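Local coordinates for protein pantothenate kinase (Coxiella burnetii, PDB 3TQC) that phosphorylates pantothenate with ATP to give 4'-phosphopantothenate, the first step of coenzyme A biosynthesis, at residues B[177-180]-B[185-188]; B[131-136]-B[158-163]; B[68-73]-B[120-125]; B[166-171]-B[226-231]. One frame throughout, in Å; residues are numbered along the deposited sequence.

In the fold
Contacts 1 and 2 lie on the nucleotide side of this P-loop kinase, contacts 3 and 4 away from its annotated sites. Contacts 1 and 2 touch: the I186 and P177 side chains pack on the carbonyl oxygen of G132, so the hairpin leans on the loop 131-136, and their centres lie about 11 Å apart. The Y179 side chain of contact 1 is about 10 Å from bound ADP, and that of L160 in contact 2 about 12 Å from that of K105. Helix 157-168 serves both contact 2 and contact 4, whose centres are about 15 Å apart and which meet where L161 packs on F226. Contact 4 in turn touches contact 3 through Y69 and F229, and both reach the second subunit.

Contact 1: B[177-180]-B[185-188]; sequences PVYS and DIVR
Three backbone hydrogen bonds tie S180 and V178 to D185 and V187. S180 and D185 form an antiparallel hydrogen-bonded pair, with S180 N to D185 O at 2.8 Å and D185 N to S180 O at 3.0 Å. Farther along, V187 N meets V178 O at 2.9 Å in an almost straight bond (173° at the hydrogen). Beside it a water lies 2.8 Å from V178 N, whose N-H it accepts, and 2.7 Å from V187 O.

Between these bonds lies the non-hydrogen-bonded pair Y179 and I186. The Y179 ring lies obliquely along the D185-I186 backbone, carried there by a chi1 of -177° that puts CG opposite the backbone N; its CE1 comes 3.4 Å from D185 N. I186 CD1 reaches the edge of this ring, 3.8 Å from Y179 CD1. A tyrosine suits the place because its ring is broad enough to lie against the neighbouring strand while its hydroxyl bonds to K149 NZ. On the other face V187 CG2 packs 3.6 Å from S180 CB; a branched valine fills this side, and the small serine leaves room for it.

Within the turn S180 OG bonds to Y183 N, whereas N137 N, donating to D185 OD1, joins the hairpin to helix 137-142. This surface beta hairpin has strand 185-187 at one margin of a three-stranded antiparallel sheet, and strand 190-194 flanks strand 174-180 on its other side.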
loop_
_atom_site.group_PDB
_atom_site.type_symbol
_atom_site.label_atom_id
_atom_site.label_comp_id
_atom_site.label_asym_id
_atom_site.label_seq_id
_atom_site.Cartn_x
_atom_site.Cartn_y
_atom_site.Cartn_z
ATOM N N PRO B 177 -22.634 -5.338 5.185
ATOM C CA PRO B 177 -23.313 -5.674 6.425
ATOM C C PRO B 177 -23.324 -4.492 7.389
ATOM O O PRO B 177 -22.512 -3.591 7.270
ATOM C CB PRO B 177 -22.517 -6.869 6.959
ATOM C CG PRO B 177 -21.208 -6.733 6.373
ATOM C CD PRO B 177 -21.395 -6.110 5.025
ATOM N N VAL B 178 -24.294 -4.486 8.290
ATOM C CA VAL B 178 -24.574 -3.328 9.137
ATOM C C VAL B 178 -24.389 -3.691 10.607
ATOM O O VAL B 178 -24.875 -4.712 11.058
ATOM C CB VAL B 178 -26.010 -2.831 8.895
ATOM C CG1 VAL B 178 -26.394 -1.717 9.892
ATOM C CG2 VAL B 178 -26.170 -2.354 7.441
ATOM N N TYR B 179 -23.670 -2.847 11.330
ATOM C CA TYR B 179 -23.457 -2.982 12.763
ATOM C C TYR B 179 -24.247 -1.908 13.534
ATOM O O TYR B 179 -24.161 -0.725 13.215
ATOM C CB TYR B 179 -21.971 -2.828 13.060
ATOM C CG TYR B 179 -21.595 -3.030 14.509
ATOM C CD1 TYR B 179 -21.444 -4.307 15.037
ATOM C CD2 TYR B 179 -21.374 -1.943 15.348
ATOM C CE1 TYR B 179 -21.108 -4.494 16.376
ATOM C CE2 TYR B 179 -21.029 -2.117 16.665
ATOM C CZ TYR B 179 -20.901 -3.390 17.177
ATOM O OH TYR B 179 -20.543 -3.558 18.489
ATOM N N SER B 180 -25.012 -2.327 14.536
ATOM C CA SER B 180 -25.695 -1.399 15.446
ATOM C C SER B 180 -24.910 -1.233 16.743
ATOM O O SER B 180 -24.757 -2.195 17.514
ATOM C CB SER B 180 -27.068 -1.917 15.826
ATOM O OG SER B 180 -27.517 -1.217 16.969
ATOM N N ASP B 185 -23.938 -5.056 18.177
ATOM C CA ASP B 185 -23.966 -6.268 17.386
ATOM C C ASP B 185 -24.272 -6.005 15.907
ATOM O O ASP B 185 -24.822 -4.964 15.545
ATOM C CB ASP B 185 -25.001 -7.241 17.966
ATOM C CG ASP B 185 -24.678 -8.694 17.665
ATOM O OD1 ASP B 185 -23.737 -8.952 16.877
ATOM O OD2 ASP B 185 -25.371 -9.574 18.223
ATOM N N ILE B 186 -23.889 -6.958 15.059
ATOM C CA ILE B 186 -24.317 -6.984 13.666
ATOM C C ILE B 186 -25.836 -7.115 13.641
ATOM O O ILE B 186 -26.420 -7.848 14.457
ATOM C CB ILE B 186 -23.725 -8.213 12.909
ATOM C CG1 ILE B 186 -22.198 -8.113 12.792
ATOM C CG2 ILE B 186 -24.374 -8.375 11.543
ATOM C CD1 ILE B 186 -21.694 -6.827 12.178
ATOM N N VAL B 187 -26.469 -6.390 12.724
ATOM C CA VAL B 187 -27.902 -6.509 12.493
ATOM C C VAL B 187 -28.092 -7.502 11.343
ATOM O O VAL B 187 -27.759 -7.208 10.186
ATOM C CB VAL B 187 -28.563 -5.140 12.131
ATOM C CG1 VAL B 187 -30.085 -5.271 12.106
ATOM C CG2 VAL B 187 -28.131 -4.027 13.099
ATOM N N ARG B 188 -28.604 -8.681 11.682
ATOM C CA ARG B 188 -28.832 -9.778 10.736
ATOM C C ARG B 188 -29.774 -9.366 9.603
ATOM O O ARG B 188 -30.779 -8.691 9.834
ATOM C CB ARG B 188 -29.421 -10.976 11.505
ATOM C CG ARG B 188 -29.880 -12.187 10.669
ATOM C CD ARG B 188 -28.877 -13.345 10.700
ATOM N NE ARG B 188 -29.499 -14.627 10.340
ATOM C CZ ARG B 188 -28.823 -15.737 10.027
ATOM N NH1 ARG B 188 -27.492 -15.746 10.019
ATOM N NH2 ARG B 188 -29.483 -16.852 9.715
HETATM O O HOH W 1 -25.721 -6.928 8.487
#

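Contact 2: B[131-136]-B[158-163]; sequences DGFLYS and PSLLRV
This is a buried apolar contact in which one aromatic ring, that of F133, packs against the first turns of helix 157-168. F133 belongs to the loop that leaves strand 125-129, and no hydrogen bond crosses between the two segments, so the contact rests on van der Waals and CH-pi packing.

The F133 side chain points at the helix with CG anti to its carbonyl carbon (chi1 -60°), which carries the ring up to the backbone of L160: CD1 of F133 comes 3.5 Å from L160 N. The L160 and F133 side chains cross at about a right angle, and L160 CD1 sits over one face, 3.9 Å from the centroid and 16° off the normal, a CH-pi contact displaced toward the rim. Two other residues approach in the plane of the ring, at its edge. S159 OG lies 3.5 Å from F133 CD1, and V163 CG2 lies 3.7 Å from F133 CE1.

Each residue type fits its position. Leucine extends a methyl over the flat face, valine one turn after S159 offers a compact branched surface to the rim, and serine is small enough to let the ring approach the helix backbone. The hydroxyl of S159 also takes a weak hydrogen bond from R162 NH2.

Beyond the pair, F133 rests on P177, and its backbone bonds to D156, whose carboxylate accepts from S159 N. The result is loop-to-helix packing over strand 174-180 of the small antiparallel sheet, in an alpha/beta fold of the P-loop NTPase type.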
loop_
_atom_site.group_PDB
_atom_site.type_symbol
_atom_site.label_atom_id
_atom_site.label_comp_id
_atom_site.label_asym_id
_atom_site.label_seq_id
_atom_site.Cartn_x
_atom_site.Cartn_y
_atom_site.Cartn_z
ATOM N N ASP B 131 -16.916 -1.709 10.957
ATOM C CA ASP B 131 -17.713 -2.291 12.048
ATOM C C ASP B 131 -18.635 -3.384 11.543
ATOM O O ASP B 131 -18.861 -4.397 12.218
ATOM C CB ASP B 131 -18.618 -1.231 12.715
ATOM C CG ASP B 131 -17.850 -0.039 13.274
ATOM O OD1 ASP B 131 -16.639 -0.179 13.553
ATOM O OD2 ASP B 131 -18.475 1.046 13.434
ATOM N N GLY B 132 -19.205 -3.147 10.368
ATOM C CA GLY B 132 -20.110 -4.075 9.769
ATOM C C GLY B 132 -19.522 -5.440 9.500
ATOM O O GLY B 132 -20.267 -6.399 9.316
ATOM N N PHE B 133 -18.200 -5.537 9.481
ATOM C CA PHE B 133 -17.527 -6.800 9.239
ATOM C C PHE B 133 -17.015 -7.445 10.526
ATOM O O PHE B 133 -16.275 -8.416 10.478
ATOM C CB PHE B 133 -16.411 -6.594 8.220
ATOM C CG PHE B 133 -16.913 -6.078 6.899
ATOM C CD1 PHE B 133 -17.248 -6.960 5.872
ATOM C CD2 PHE B 133 -17.097 -4.708 6.697
ATOM C CE1 PHE B 133 -17.718 -6.488 4.649
ATOM C CE2 PHE B 133 -17.584 -4.228 5.475
ATOM C CZ PHE B 133 -17.894 -5.134 4.452
ATOM N N LEU B 134 -17.431 -6.919 11.677
ATOM C CA LEU B 134 -17.217 -7.602 12.940
ATOM C C LEU B 134 -18.008 -8.891 12.925
ATOM O O LEU B 134 -19.081 -8.949 12.324
ATOM C CB LEU B 134 -17.688 -6.746 14.116
ATOM C CG LEU B 134 -16.801 -5.550 14.456
ATOM C CD1 LEU B 134 -17.521 -4.605 15.428
ATOM C CD2 LEU B 134 -15.463 -6.035 15.031
ATOM N N TYR B 135 -17.479 -9.923 13.582
ATOM C CA TYR B 135 -18.250 -11.130 13.848
ATOM C C TYR B 135 -19.366 -10.773 14.828
ATOM O O TYR B 135 -19.204 -9.889 15.667
ATOM C CB TYR B 135 -17.374 -12.246 14.445
ATOM C CG TYR B 135 -16.336 -12.853 13.501
ATOM C CD1 TYR B 135 -16.716 -13.484 12.317
ATOM C CD2 TYR B 135 -14.978 -12.827 13.818
ATOM C CE1 TYR B 135 -15.770 -14.047 11.461
ATOM C CE2 TYR B 135 -14.024 -13.389 12.969
ATOM C CZ TYR B 135 -14.424 -14.001 11.797
ATOM O OH TYR B 135 -13.473 -14.568 10.972
ATOM N N SER B 136 -20.496 -11.457 14.723
ATOM C CA SER B 136 -21.592 -11.255 15.655
ATOM C C SER B 136 -21.151 -11.579 17.073
ATOM O O SER B 136 -20.161 -12.289 17.284
ATOM C CB SER B 136 -22.748 -12.175 15.300
ATOM O OG SER B 136 -22.317 -13.514 15.385
ATOM N N PRO B 158 -12.092 -12.145 5.520
ATOM C CA PRO B 158 -12.382 -12.559 4.150
ATOM C C PRO B 158 -13.600 -11.824 3.576
ATOM O O PRO B 158 -13.633 -11.514 2.392
ATOM C CB PRO B 158 -12.655 -14.070 4.275
ATOM C CG PRO B 158 -12.008 -14.484 5.563
ATOM C CD PRO B 158 -11.997 -13.288 6.454
ATOM N N SER B 159 -14.582 -11.537 4.423
ATOM C CA SER B 159 -15.769 -10.821 3.984
ATOM C C SER B 159 -15.457 -9.355 3.621
ATOM O O SER B 159 -15.960 -8.822 2.620
ATOM C CB SER B 159 -16.858 -10.899 5.047
ATOM O OG SER B 159 -17.968 -10.149 4.639
ATOM N N LEU B 160 -14.631 -8.700 4.423
ATOM C CA LEU B 160 -14.261 -7.342 4.112
ATOM C C LEU B 160 -13.466 -7.307 2.807
ATOM O O LEU B 160 -13.716 -6.456 1.972
ATOM C CB LEU B 160 -13.457 -6.718 5.252
ATOM C CG LEU B 160 -12.847 -5.323 5.065
ATOM C CD1 LEU B 160 -13.877 -4.317 4.617
ATOM C CD2 LEU B 160 -12.220 -4.896 6.385
ATOM N N LEU B 161 -12.515 -8.224 2.625
ATOM C CA LEU B 161 -11.678 -8.185 1.417
ATOM C C LEU B 161 -12.507 -8.529 0.180
ATOM O O LEU B 161 -12.263 -8.010 -0.895
ATOM C CB LEU B 161 -10.491 -9.129 1.546
ATOM C CG LEU B 161 -9.506 -8.745 2.659
ATOM C CD1 LEU B 161 -8.419 -9.832 2.829
ATOM C CD2 LEU B 161 -8.875 -7.395 2.376
ATOM N N ARG B 162 -13.513 -9.382 0.347
ATOM C CA ARG B 162 -14.394 -9.727 -0.750
ATOM C C ARG B 162 -15.210 -8.512 -1.209
ATOM O O ARG B 162 -15.410 -8.299 -2.413
ATOM C CB ARG B 162 -15.306 -10.881 -0.332
ATOM C CG ARG B 162 -16.405 -11.248 -1.330
ATOM C CD ARG B 162 -17.391 -12.272 -0.709
ATOM N NE ARG B 162 -17.893 -11.879 0.620
ATOM C CZ ARG B 162 -18.803 -10.929 0.857
ATOM N NH1 ARG B 162 -19.347 -10.223 -0.141
ATOM N NH2 ARG B 162 -19.175 -10.673 2.106
ATOM N N VAL B 163 -15.676 -7.718 -0.253
ATOM C CA VAL B 163 -16.422 -6.509 -0.571
ATOM C C VAL B 163 -15.534 -5.463 -1.239
ATOM O O VAL B 163 -15.906 -4.890 -2.260
ATOM C CB VAL B 163 -17.089 -5.918 0.675
ATOM C CG1 VAL B 163 -17.429 -4.472 0.434
ATOM C CG2 VAL B 163 -18.350 -6.749 1.042
#

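Contact 3: B[68-73]-B[120-125]; sequences FYVTAR and PDHPNV
H122 reaches from the loop 120-125 to helix 52-84, where V70 and T71 receive its imidazole. Its CB lies 4.2 Å from V70 CG1, the start of the apolar contact. Because CG sits between the backbone N and the carbonyl carbon (chi1 50°), the ring is directed to the helix, and CG too lies beside V70 CG1. CD2 makes the closest approach: it is 3.7 Å from V70 CG1, which approaches obliquely, and 3.8 Å from T71 CG2, which comes up at the ring edge near its plane. At the tip, NE2 passes T71 CG2 at 4.1 Å and hydrogen-bonds to S67 OG, one turn earlier on the same helix. ND1, on the far side of the ring, makes a weak hydrogen bond to L116 O.

D121 adds the outer margin. Its OD2 lies 3.7 Å from T71 CG2, and the two side chains cross at about a right angle. The carboxylate meets a methyl here because a chi1 of 74° turns CG2 of T71 to the loop; T71 OG1 instead makes a weak bond to S67 O in its own helix. Threonine thus suits the site by offering carbon to the loop and its hydroxyl to the helix, while V70, buried and also packed on I199 and Y93, supplies a purely apolar surface.

Elsewhere on the helix, Y69 and A72 pack on L76 of the second subunit. Chemically, the contact between the segments is van der Waals packing, and the polarity of the buried imidazole is met by S67 and L116, which probably fix the rotation of the ring.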
loop_
_atom_site.group_PDB
_atom_site.type_symbol
_atom_site.label_atom_id
_atom_site.label_comp_id
_atom_site.label_asym_id
_atom_site.label_seq_id
_atom_site.Cartn_x
_atom_site.Cartn_y
_atom_site.Cartn_z
ATOM N N PHE B 68 -8.620 16.701 -5.692
ATOM C CA PHE B 68 -7.499 16.657 -6.650
ATOM C C PHE B 68 -7.097 15.218 -6.935
ATOM O O PHE B 68 -6.866 14.846 -8.090
ATOM C CB PHE B 68 -6.264 17.408 -6.159
ATOM C CG PHE B 68 -6.345 18.895 -6.304
ATOM C CD1 PHE B 68 -6.202 19.483 -7.531
ATOM C CD2 PHE B 68 -6.538 19.702 -5.190
ATOM C CE1 PHE B 68 -6.280 20.865 -7.661
ATOM C CE2 PHE B 68 -6.602 21.060 -5.308
ATOM C CZ PHE B 68 -6.477 21.648 -6.544
ATOM N N TYR B 69 -7.006 14.418 -5.880
ATOM C CA TYR B 69 -6.580 13.026 -6.021
ATOM C C TYR B 69 -7.600 12.214 -6.784
ATOM O O TYR B 69 -7.239 11.439 -7.651
ATOM C CB TYR B 69 -6.320 12.363 -4.660
ATOM C CG TYR B 69 -4.996 12.736 -4.059
ATOM C CD1 TYR B 69 -3.944 11.837 -4.035
ATOM C CD2 TYR B 69 -4.791 14.000 -3.508
ATOM C CE1 TYR B 69 -2.711 12.187 -3.480
ATOM C CE2 TYR B 69 -3.568 14.355 -2.949
ATOM C CZ TYR B 69 -2.529 13.448 -2.953
ATOM O OH TYR B 69 -1.308 13.802 -2.408
ATOM N N VAL B 70 -8.876 12.384 -6.466
ATOM C CA VAL B 70 -9.906 11.611 -7.138
ATOM C C VAL B 70 -9.975 11.979 -8.617
ATOM O O VAL B 70 -10.017 11.091 -9.464
ATOM C CB VAL B 70 -11.269 11.789 -6.491
ATOM C CG1 VAL B 70 -12.323 11.038 -7.253
ATOM C CG2 VAL B 70 -11.208 11.344 -5.054
ATOM N N THR B 71 -9.987 13.272 -8.934
ATOM C CA THR B 71 -10.156 13.672 -10.336
ATOM C C THR B 71 -8.888 13.337 -11.140
ATOM O O THR B 71 -8.973 13.017 -12.307
ATOM C CB THR B 71 -10.560 15.163 -10.513
ATOM O OG1 THR B 71 -9.435 15.992 -10.266
ATOM C CG2 THR B 71 -11.700 15.561 -9.582
ATOM N N ALA B 72 -7.724 13.378 -10.495
ATOM C CA ALA B 72 -6.477 12.910 -11.121
ATOM C C ALA B 72 -6.563 11.441 -11.527
ATOM O O ALA B 72 -6.144 11.070 -12.634
ATOM C CB ALA B 72 -5.268 13.130 -10.194
ATOM N N ARG B 73 -7.109 10.621 -10.632
ATOM C CA ARG B 73 -7.252 9.183 -10.882
ATOM C C ARG B 73 -8.260 8.969 -12.008
ATOM O O ARG B 73 -8.076 8.117 -12.873
ATOM C CB ARG B 73 -7.696 8.470 -9.598
ATOM C CG ARG B 73 -7.628 6.935 -9.558
ATOM C CD ARG B 73 -6.413 6.304 -10.198
ATOM N NE ARG B 73 -5.117 6.746 -9.695
ATOM C CZ ARG B 73 -4.145 5.947 -9.253
ATOM N NH1 ARG B 73 -4.302 4.636 -9.191
ATOM N NH2 ARG B 73 -2.992 6.466 -8.857
ATOM N N PRO B 120 -18.750 18.108 -9.089
ATOM C CA PRO B 120 -19.487 17.383 -10.112
ATOM C C PRO B 120 -18.724 16.232 -10.771
ATOM O O PRO B 120 -19.346 15.428 -11.452
ATOM C CB PRO B 120 -19.848 18.484 -11.136
ATOM C CG PRO B 120 -18.829 19.520 -10.956
ATOM C CD PRO B 120 -18.506 19.513 -9.485
ATOM N N ASP B 121 -17.409 16.140 -10.590
ATOM C CA ASP B 121 -16.676 14.958 -11.066
ATOM C C ASP B 121 -16.886 13.747 -10.178
ATOM O O ASP B 121 -16.566 12.642 -10.583
ATOM C CB ASP B 121 -15.167 15.217 -11.192
ATOM C CG ASP B 121 -14.813 16.040 -12.429
ATOM O OD1 ASP B 121 -15.694 16.233 -13.293
ATOM O OD2 ASP B 121 -13.654 16.498 -12.530
ATOM N N HIS B 122 -17.396 13.945 -8.969
ATOM C CA HIS B 122 -17.590 12.828 -8.070
ATOM C C HIS B 122 -18.682 13.054 -7.039
ATOM O O HIS B 122 -18.442 13.003 -5.847
ATOM C CB HIS B 122 -16.262 12.430 -7.431
ATOM C CG HIS B 122 -15.498 13.560 -6.833
ATOM N ND1 HIS B 122 -15.873 14.176 -5.656
ATOM C CD2 HIS B 122 -14.350 14.161 -7.226
ATOM C CE1 HIS B 122 -14.997 15.121 -5.364
ATOM N NE2 HIS B 122 -14.065 15.134 -6.300
ATOM N N PRO B 123 -19.920 13.270 -7.510
ATOM C CA PRO B 123 -21.025 13.563 -6.605
ATOM C C PRO B 123 -21.495 12.354 -5.811
ATOM O O PRO B 123 -22.192 12.528 -4.812
ATOM C CB PRO B 123 -22.133 14.003 -7.564
ATOM C CG PRO B 123 -21.902 13.180 -8.766
ATOM C CD PRO B 123 -20.400 13.069 -8.890
ATOM N N ASN B 124 -21.141 11.148 -6.257
ATOM C CA ASN B 124 -21.628 9.930 -5.615
ATOM C C ASN B 124 -20.605 9.403 -4.638
ATOM O O ASN B 124 -19.571 8.865 -5.031
ATOM C CB ASN B 124 -21.997 8.879 -6.653
ATOM C CG ASN B 124 -23.184 9.302 -7.484
ATOM O OD1 ASN B 124 -24.104 9.932 -6.970
ATOM N ND2 ASN B 124 -23.170 8.968 -8.774
ATOM N N VAL B 125 -20.882 9.602 -3.355
ATOM C CA VAL B 125 -19.911 9.274 -2.329
ATOM C C VAL B 125 -20.541 8.391 -1.284
ATOM O O VAL B 125 -21.594 8.725 -0.757
ATOM C CB VAL B 125 -19.339 10.547 -1.692
ATOM C CG1 VAL B 125 -18.149 10.206 -0.774
ATOM C CG2 VAL B 125 -18.910 11.510 -2.795
#

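Contact 4: B[166-171]-B[226-231]; sequences AIKSGQ and FFDFSL
K168, near the C-terminal end of helix 157-168, sends its side chain along F226 to D228, just before strand 229-234, a parallel strand of the alpha/beta sheet of this P-loop kinase. Past K168 the helix closes in a Schellman motif, with G170 at positive phi and Q171 N bonded back to A166 O. Glycine suits that position because a side chain would be jammed against the preceding carbonyl oxygen.

The close part of the contact is the lysine. CG is anti to the carbonyl carbon (chi1 -82°) and the chain bends at chi2 (-63°), then runs nearly straight, so that its methylenes follow F226 while the ammonium group goes on to the carboxylate. CB meets the edge of the F226 ring, 4.0 Å from CD2, the two side chains sliding past each other in opposite directions. CE then passes 3.2 Å from F226 O. A long flexible lysine is right here because it has carbon to lay against the aromatic and a charge to carry beyond it. F226 itself is packed on L161, L164 and N165 of the same helix.

The looser side is at G170 and Q171, which are partly exposed and stand away from 226-231, Q171 packing instead on I13 of the second subunit. The buried S169 makes an intersubunit link, its O accepting from K320 NZ of the second subunit.

Both charged groups have further partners: K168 NZ also bonds to P92 O, and I94 N donates to D228 OD2. Between the segments, K168 NZ meets the syn lone pair of D228 OD2 at 2.7 Å in a salt bridge.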
loop_
_atom_site.group_PDB
_atom_site.type_symbol
_atom_site.label_atom_id
_atom_site.label_comp_id
_atom_site.label_asym_id
_atom_site.label_seq_id
_atom_site.Cartn_x
_atom_site.Cartn_y
_atom_site.Cartn_z
ATOM N N ALA B 166 -14.696 -6.696 -4.647
ATOM C CA ALA B 166 -15.835 -6.561 -5.537
ATOM C C ALA B 166 -15.983 -5.111 -6.009
ATOM O O ALA B 166 -16.251 -4.849 -7.182
ATOM C CB ALA B 166 -17.083 -7.033 -4.857
ATOM N N ILE B 167 -15.789 -4.164 -5.103
ATOM C CA ILE B 167 -15.935 -2.759 -5.468
ATOM C C ILE B 167 -14.862 -2.384 -6.486
ATOM O O ILE B 167 -15.150 -1.749 -7.486
ATOM C CB ILE B 167 -15.924 -1.850 -4.237
ATOM C CG1 ILE B 167 -17.199 -2.095 -3.417
ATOM C CG2 ILE B 167 -15.864 -0.375 -4.640
ATOM C CD1 ILE B 167 -17.209 -1.417 -2.078
ATOM N N LYS B 168 -13.643 -2.843 -6.248
ATOM C CA LYS B 168 -12.507 -2.505 -7.081
ATOM C C LYS B 168 -12.458 -3.354 -8.324
ATOM O O LYS B 168 -11.570 -3.172 -9.162
ATOM C CB LYS B 168 -11.206 -2.641 -6.287
ATOM C CG LYS B 168 -10.908 -1.413 -5.408
ATOM C CD LYS B 168 -10.713 -0.156 -6.251
ATOM C CE LYS B 168 -9.915 0.900 -5.517
ATOM N NZ LYS B 168 -9.717 2.102 -6.348
ATOM N N SER B 169 -13.410 -4.275 -8.444
ATOM C CA SER B 169 -13.609 -5.035 -9.658
ATOM C C SER B 169 -14.713 -4.428 -10.535
ATOM O O SER B 169 -14.922 -4.871 -11.640
ATOM C CB SER B 169 -13.953 -6.467 -9.316
ATOM O OG SER B 169 -12.930 -7.048 -8.564
ATOM N N GLY B 170 -15.411 -3.411 -10.044
ATOM C CA GLY B 170 -16.460 -2.756 -10.822
ATOM C C GLY B 170 -17.837 -3.348 -10.613
ATOM O O GLY B 170 -18.787 -2.954 -11.306
ATOM N N GLN B 171 -17.951 -4.269 -9.652
ATOM C CA GLN B 171 -19.200 -4.969 -9.369
ATOM C C GLN B 171 -20.304 -4.021 -8.905
ATOM O O GLN B 171 -20.075 -3.120 -8.120
ATOM C CB GLN B 171 -18.976 -6.036 -8.299
ATOM C CG GLN B 171 -20.196 -6.908 -7.955
ATOM C CD GLN B 171 -19.817 -8.103 -7.054
ATOM O OE1 GLN B 171 -18.690 -8.621 -7.124
ATOM N NE2 GLN B 171 -20.748 -8.525 -6.197
ATOM N N PHE B 226 -6.794 -2.247 -1.536
ATOM C CA PHE B 226 -8.042 -1.881 -2.192
ATOM C C PHE B 226 -8.431 -0.435 -2.023
ATOM O O PHE B 226 -9.508 -0.011 -2.483
ATOM C CB PHE B 226 -9.161 -2.774 -1.708
ATOM C CG PHE B 226 -8.983 -4.173 -2.109
ATOM C CD1 PHE B 226 -8.559 -5.115 -1.203
ATOM C CD2 PHE B 226 -9.182 -4.544 -3.423
ATOM C CE1 PHE B 226 -8.374 -6.424 -1.591
ATOM C CE2 PHE B 226 -8.991 -5.832 -3.823
ATOM C CZ PHE B 226 -8.589 -6.785 -2.900
ATOM N N PHE B 227 -7.569 0.354 -1.412
ATOM C CA PHE B 227 -7.831 1.778 -1.369
ATOM C C PHE B 227 -6.693 2.595 -1.933
ATOM O O PHE B 227 -5.580 2.109 -2.121
ATOM C CB PHE B 227 -8.313 2.248 0.030
ATOM C CG PHE B 227 -7.317 2.115 1.149
ATOM C CD1 PHE B 227 -6.066 2.715 1.088
ATOM C CD2 PHE B 227 -7.677 1.470 2.316
ATOM C CE1 PHE B 227 -5.164 2.644 2.179
ATOM C CE2 PHE B 227 -6.785 1.372 3.400
ATOM C CZ PHE B 227 -5.532 1.966 3.329
ATOM N N ASP B 228 -7.005 3.850 -2.216
ATOM C CA ASP B 228 -6.116 4.733 -2.945
ATOM C C ASP B 228 -5.416 5.767 -2.065
ATOM O O ASP B 228 -4.343 6.265 -2.395
ATOM C CB ASP B 228 -6.959 5.436 -4.002
ATOM C CG ASP B 228 -7.588 4.459 -4.952
ATOM O OD1 ASP B 228 -6.867 4.061 -5.887
ATOM O OD2 ASP B 228 -8.766 4.070 -4.756
ATOM N N PHE B 229 -6.037 6.083 -0.942
ATOM C CA PHE B 229 -5.598 7.161 -0.086
ATOM C C PHE B 229 -6.113 6.855 1.300
ATOM O O PHE B 229 -7.212 6.331 1.444
ATOM C CB PHE B 229 -6.216 8.450 -0.589
ATOM C CG PHE B 229 -5.641 9.685 0.020
ATOM C CD1 PHE B 229 -4.712 10.441 -0.669
ATOM C CD2 PHE B 229 -6.061 10.119 1.265
ATOM C CE1 PHE B 229 -4.182 11.610 -0.099
ATOM C CE2 PHE B 229 -5.541 11.268 1.836
ATOM C CZ PHE B 229 -4.606 12.011 1.161
ATOM N N SER B 230 -5.348 7.182 2.323
ATOM C CA SER B 230 -5.824 6.976 3.685
ATOM C C SER B 230 -5.511 8.151 4.567
ATOM O O SER B 230 -4.459 8.776 4.431
ATOM C CB SER B 230 -5.206 5.722 4.285
ATOM O OG SER B 230 -3.808 5.805 4.196
ATOM N N LEU B 231 -6.455 8.440 5.461
ATOM C CA LEU B 231 -6.314 9.438 6.507
ATOM C C LEU B 231 -6.212 8.679 7.800
ATOM O O LEU B 231 -6.923 7.701 7.997
ATOM C CB LEU B 231 -7.559 10.316 6.617
ATOM C CG LEU B 231 -7.918 11.377 5.581
ATOM C CD1 LEU B 231 -8.433 10.748 4.296
ATOM C CD2 LEU B 231 -8.973 12.293 6.180
#